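Aldehyde dehydrogenase (Bartonella henselae, PDB 3I44) probably oxidises aldehydes to carboxylic acids with a nicotinamide cofactor, as other members of the aldehyde dehydrogenase family do. Local coordinates at residues A[430-435]-A[454-459]. The protein carries 1 engineered substitution. Residues are numbered along the deposited sequence; the frame is centred on the assembly and turned at random.
Sequences GLTNYI and MVEVNG
Strands 432-436 and 454-457 form the parallel pair of a beta-alpha-beta unit, connected through helix 440-449, and T432 pairs with M454 at a CA separation of 4.6 Å. Five backbone hydrogen bonds, from M454 N to L431 O (2.9 Å) through to N458 N to I435 O (171° at the hydrogen), establish the register. On the face carrying T432, Y434, M454 and E456, the M454 chain bends at chi3 (-70°), which turns CE back to 3.3 Å from T432 OG1 and to a tight 3.5 Å from L431 CD1. E456 runs extended beside the Y434 ring, its OE1 3.6 Å from Y434 CE1 and its carboxylate turned 62° from the ring plane. T432 CG2 lies over one face of that ring, near the rim, while Y434 OH bonds to N304 O. One water joins T432 OG1 and E456 OE2, at 2.6 Å from each, donating to the carboxylate. On the face carrying N433, I435, V455 and V457, I435 CD1 meets V455 CG1 at 3.8 Å, and I435 also packs on I446 and A447 of helix 440-449. M454 and V455 pair with a strand of the second subunit, so the sheet runs on across the interface. The water gives the partly exposed E456 carboxylate a polar link to T432 on the adjacent strand.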
ATOM      1  N   GLY A 430      13.173   2.550  10.094  1.00 19.28           N
ATOM      2  CA  GLY A 430      12.536   3.808  10.523  1.00 19.05           C
ATOM      3  C   GLY A 430      11.242   3.553  11.257  1.00 18.52           C
ATOM      4  O   GLY A 430      10.159   3.974  10.800  1.00 17.86           O
ATOM      5  N   LEU A 431      11.346   2.827  12.374  1.00 17.81           N
ATOM      6  CA  LEU A 431      10.180   2.435  13.108  1.00 17.91           C
ATOM      7  C   LEU A 431       9.921   3.511  14.193  1.00 17.66           C
ATOM      8  O   LEU A 431       9.156   4.438  13.928  1.00 16.23           O
ATOM      9  CB  LEU A 431      10.296   1.009  13.622  1.00 17.28           C
ATOM     10  CG  LEU A 431       9.071   0.403  14.305  1.00 18.84           C
ATOM     11  CD1 LEU A 431       7.750   0.521  13.454  1.00 18.56           C
ATOM     12  CD2 LEU A 431       9.318  -1.086  14.674  1.00 16.41           C
ATOM     13  N   THR A 432      10.563   3.406  15.366  1.00 18.45           N
ATOM     14  CA  THR A 432      10.508   4.457  16.415  1.00 18.66           C
ATOM     15  C   THR A 432      11.881   5.008  16.658  1.00 18.74           C
ATOM     16  O   THR A 432      12.824   4.243  16.901  1.00 19.35           O
ATOM     17  CB  THR A 432       9.997   3.918  17.763  1.00 19.04           C
ATOM     18  OG1 THR A 432       8.738   3.261  17.581  1.00 19.72           O
ATOM     19  CG2 THR A 432       9.805   5.052  18.759  1.00 19.30           C
ATOM     20  N   ASN A 433      12.011   6.328  16.613  1.00 18.81           N
ATOM     21  CA  ASN A 433      13.176   7.010  17.125  1.00 19.59           C
ATOM     22  C   ASN A 433      12.755   7.762  18.401  1.00 20.58           C
ATOM     23  O   ASN A 433      11.567   8.068  18.582  1.00 20.88           O
ATOM     24  CB  ASN A 433      13.717   7.996  16.094  1.00 20.45           C
ATOM     25  CG  ASN A 433      14.539   7.319  14.987  1.00 21.20           C
ATOM     26  OD1 ASN A 433      15.327   6.430  15.265  1.00 21.59           O
ATOM     27  ND2 ASN A 433      14.371   7.770  13.737  1.00 19.24           N
ATOM     28  N   TYR A 434      13.741   8.079  19.247  1.00 20.20           N
ATOM     29  CA  TYR A 434      13.536   8.603  20.593  1.00 20.11           C
ATOM     30  C   TYR A 434      14.430   9.835  20.790  1.00 20.49           C
ATOM     31  O   TYR A 434      15.583   9.896  20.305  1.00 20.10           O
ATOM     32  CB  TYR A 434      13.863   7.537  21.646  1.00 19.34           C
ATOM     33  CG  TYR A 434      13.066   6.251  21.516  1.00 19.39           C
ATOM     34  CD1 TYR A 434      12.013   5.983  22.375  1.00 16.27           C
ATOM     35  CD2 TYR A 434      13.367   5.297  20.528  1.00 16.72           C
ATOM     36  CE1 TYR A 434      11.254   4.797  22.261  1.00 17.59           C
ATOM     37  CE2 TYR A 434      12.630   4.129  20.418  1.00 17.58           C
ATOM     38  CZ  TYR A 434      11.562   3.884  21.286  1.00 18.01           C
ATOM     39  OH  TYR A 434      10.807   2.727  21.207  1.00 18.64           O
ATOM     40  N   ILE A 435      13.909  10.831  21.498  1.00 20.71           N
ATOM     41  CA  ILE A 435      14.662  12.102  21.729  1.00 20.34           C
ATOM     42  C   ILE A 435      14.455  12.497  23.164  1.00 20.82           C
ATOM     43  O   ILE A 435      13.309  12.525  23.639  1.00 19.26           O
ATOM     44  CB  ILE A 435      14.152  13.249  20.854  1.00 21.35           C
ATOM     45  CG1 ILE A 435      14.205  12.885  19.361  1.00 21.96           C
ATOM     46  CG2 ILE A 435      14.952  14.571  21.098  1.00 20.79           C
ATOM     47  CD1 ILE A 435      13.366  13.826  18.463  1.00 21.14           C
ATOM     48  N   MET A 454       7.340   6.735  13.855  1.00 19.68           N
ATOM     49  CA  MET A 454       7.008   7.158  15.231  1.00 19.60           C
ATOM     50  C   MET A 454       8.188   7.840  15.896  1.00 19.43           C
ATOM     51  O   MET A 454       9.355   7.521  15.614  1.00 18.56           O
ATOM     52  CB  MET A 454       6.572   5.957  16.077  1.00 19.50           C
ATOM     53  CG  MET A 454       5.313   5.282  15.584  1.00 17.32           C
ATOM     54  SD  MET A 454       4.857   3.742  16.343  1.00 18.49           S
ATOM     55  CE  MET A 454       6.168   2.655  15.673  1.00 17.62           C
ATOM     56  N   VAL A 455       7.884   8.801  16.764  1.00 19.76           N
ATOM     57  CA  VAL A 455       8.929   9.486  17.541  1.00 19.31           C
ATOM     58  C   VAL A 455       8.365   9.607  18.950  1.00 20.10           C
ATOM     59  O   VAL A 455       7.304  10.185  19.132  1.00 19.97           O
ATOM     60  CB  VAL A 455       9.300  10.839  16.960  1.00 19.80           C
ATOM     61  CG1 VAL A 455      10.425  11.562  17.771  1.00 18.38           C
ATOM     62  CG2 VAL A 455       9.763  10.708  15.518  1.00 19.56           C
ATOM     63  N   GLU A 456       9.054   9.012  19.925  1.00 19.95           N
ATOM     64  CA  GLU A 456       8.727   9.204  21.361  1.00 19.84           C
ATOM     65  C   GLU A 456       9.676  10.211  22.009  1.00 19.24           C
ATOM     66  O   GLU A 456      10.894   9.982  22.088  1.00 19.59           O
ATOM     67  CB  GLU A 456       8.753   7.886  22.123  1.00 19.37           C
ATOM     68  CG  GLU A 456       7.691   6.911  21.589  1.00 22.34           C
ATOM     69  CD  GLU A 456       7.555   5.631  22.400  1.00 24.25           C
ATOM     70  OE1 GLU A 456       8.018   5.595  23.576  1.00 23.99           O
ATOM     71  OE2 GLU A 456       6.983   4.679  21.814  1.00 22.73           O
ATOM     72  N   VAL A 457       9.099  11.316  22.474  1.00 18.48           N
ATOM     73  CA  VAL A 457       9.859  12.406  23.114  1.00 18.65           C
ATOM     74  C   VAL A 457       9.738  12.347  24.627  1.00 19.36           C
ATOM     75  O   VAL A 457       8.618  12.271  25.188  1.00 19.37           O
ATOM     76  CB  VAL A 457       9.345  13.793  22.613  1.00 19.45           C
ATOM     77  CG1 VAL A 457      10.119  15.017  23.263  1.00 17.84           C
ATOM     78  CG2 VAL A 457       9.452  13.857  21.106  1.00 19.19           C
ATOM     79  N   ASN A 458      10.898  12.389  25.287  1.00 20.41           N
ATOM     80  CA  ASN A 458      11.034  12.507  26.734  1.00 20.27           C
ATOM     81  C   ASN A 458      10.260  11.441  27.514  1.00 20.85           C
ATOM     82  O   ASN A 458       9.636  11.719  28.524  1.00 20.59           O
ATOM     83  CB  ASN A 458      10.674  13.920  27.163  1.00 20.06           C
ATOM     84  CG  ASN A 458      11.689  14.906  26.700  1.00 21.04           C
ATOM     85  OD1 ASN A 458      12.867  14.555  26.550  1.00 21.02           O
ATOM     86  ND2 ASN A 458      11.262  16.138  26.418  1.00 19.39           N
ATOM     87  N   GLY A 459      10.282  10.208  26.998  1.00 21.08           N
ATOM     88  CA  GLY A 459       9.615   9.111  27.654  1.00 21.07           C
ATOM     89  C   GLY A 459       8.113   9.086  27.516  1.00 21.52           C
ATOM     90  O   GLY A 459       7.463   8.223  28.110  1.00 21.44           O
TER
HETATM   91  O   HOH W   1       6.846   3.723  19.374  1.00 21.76           O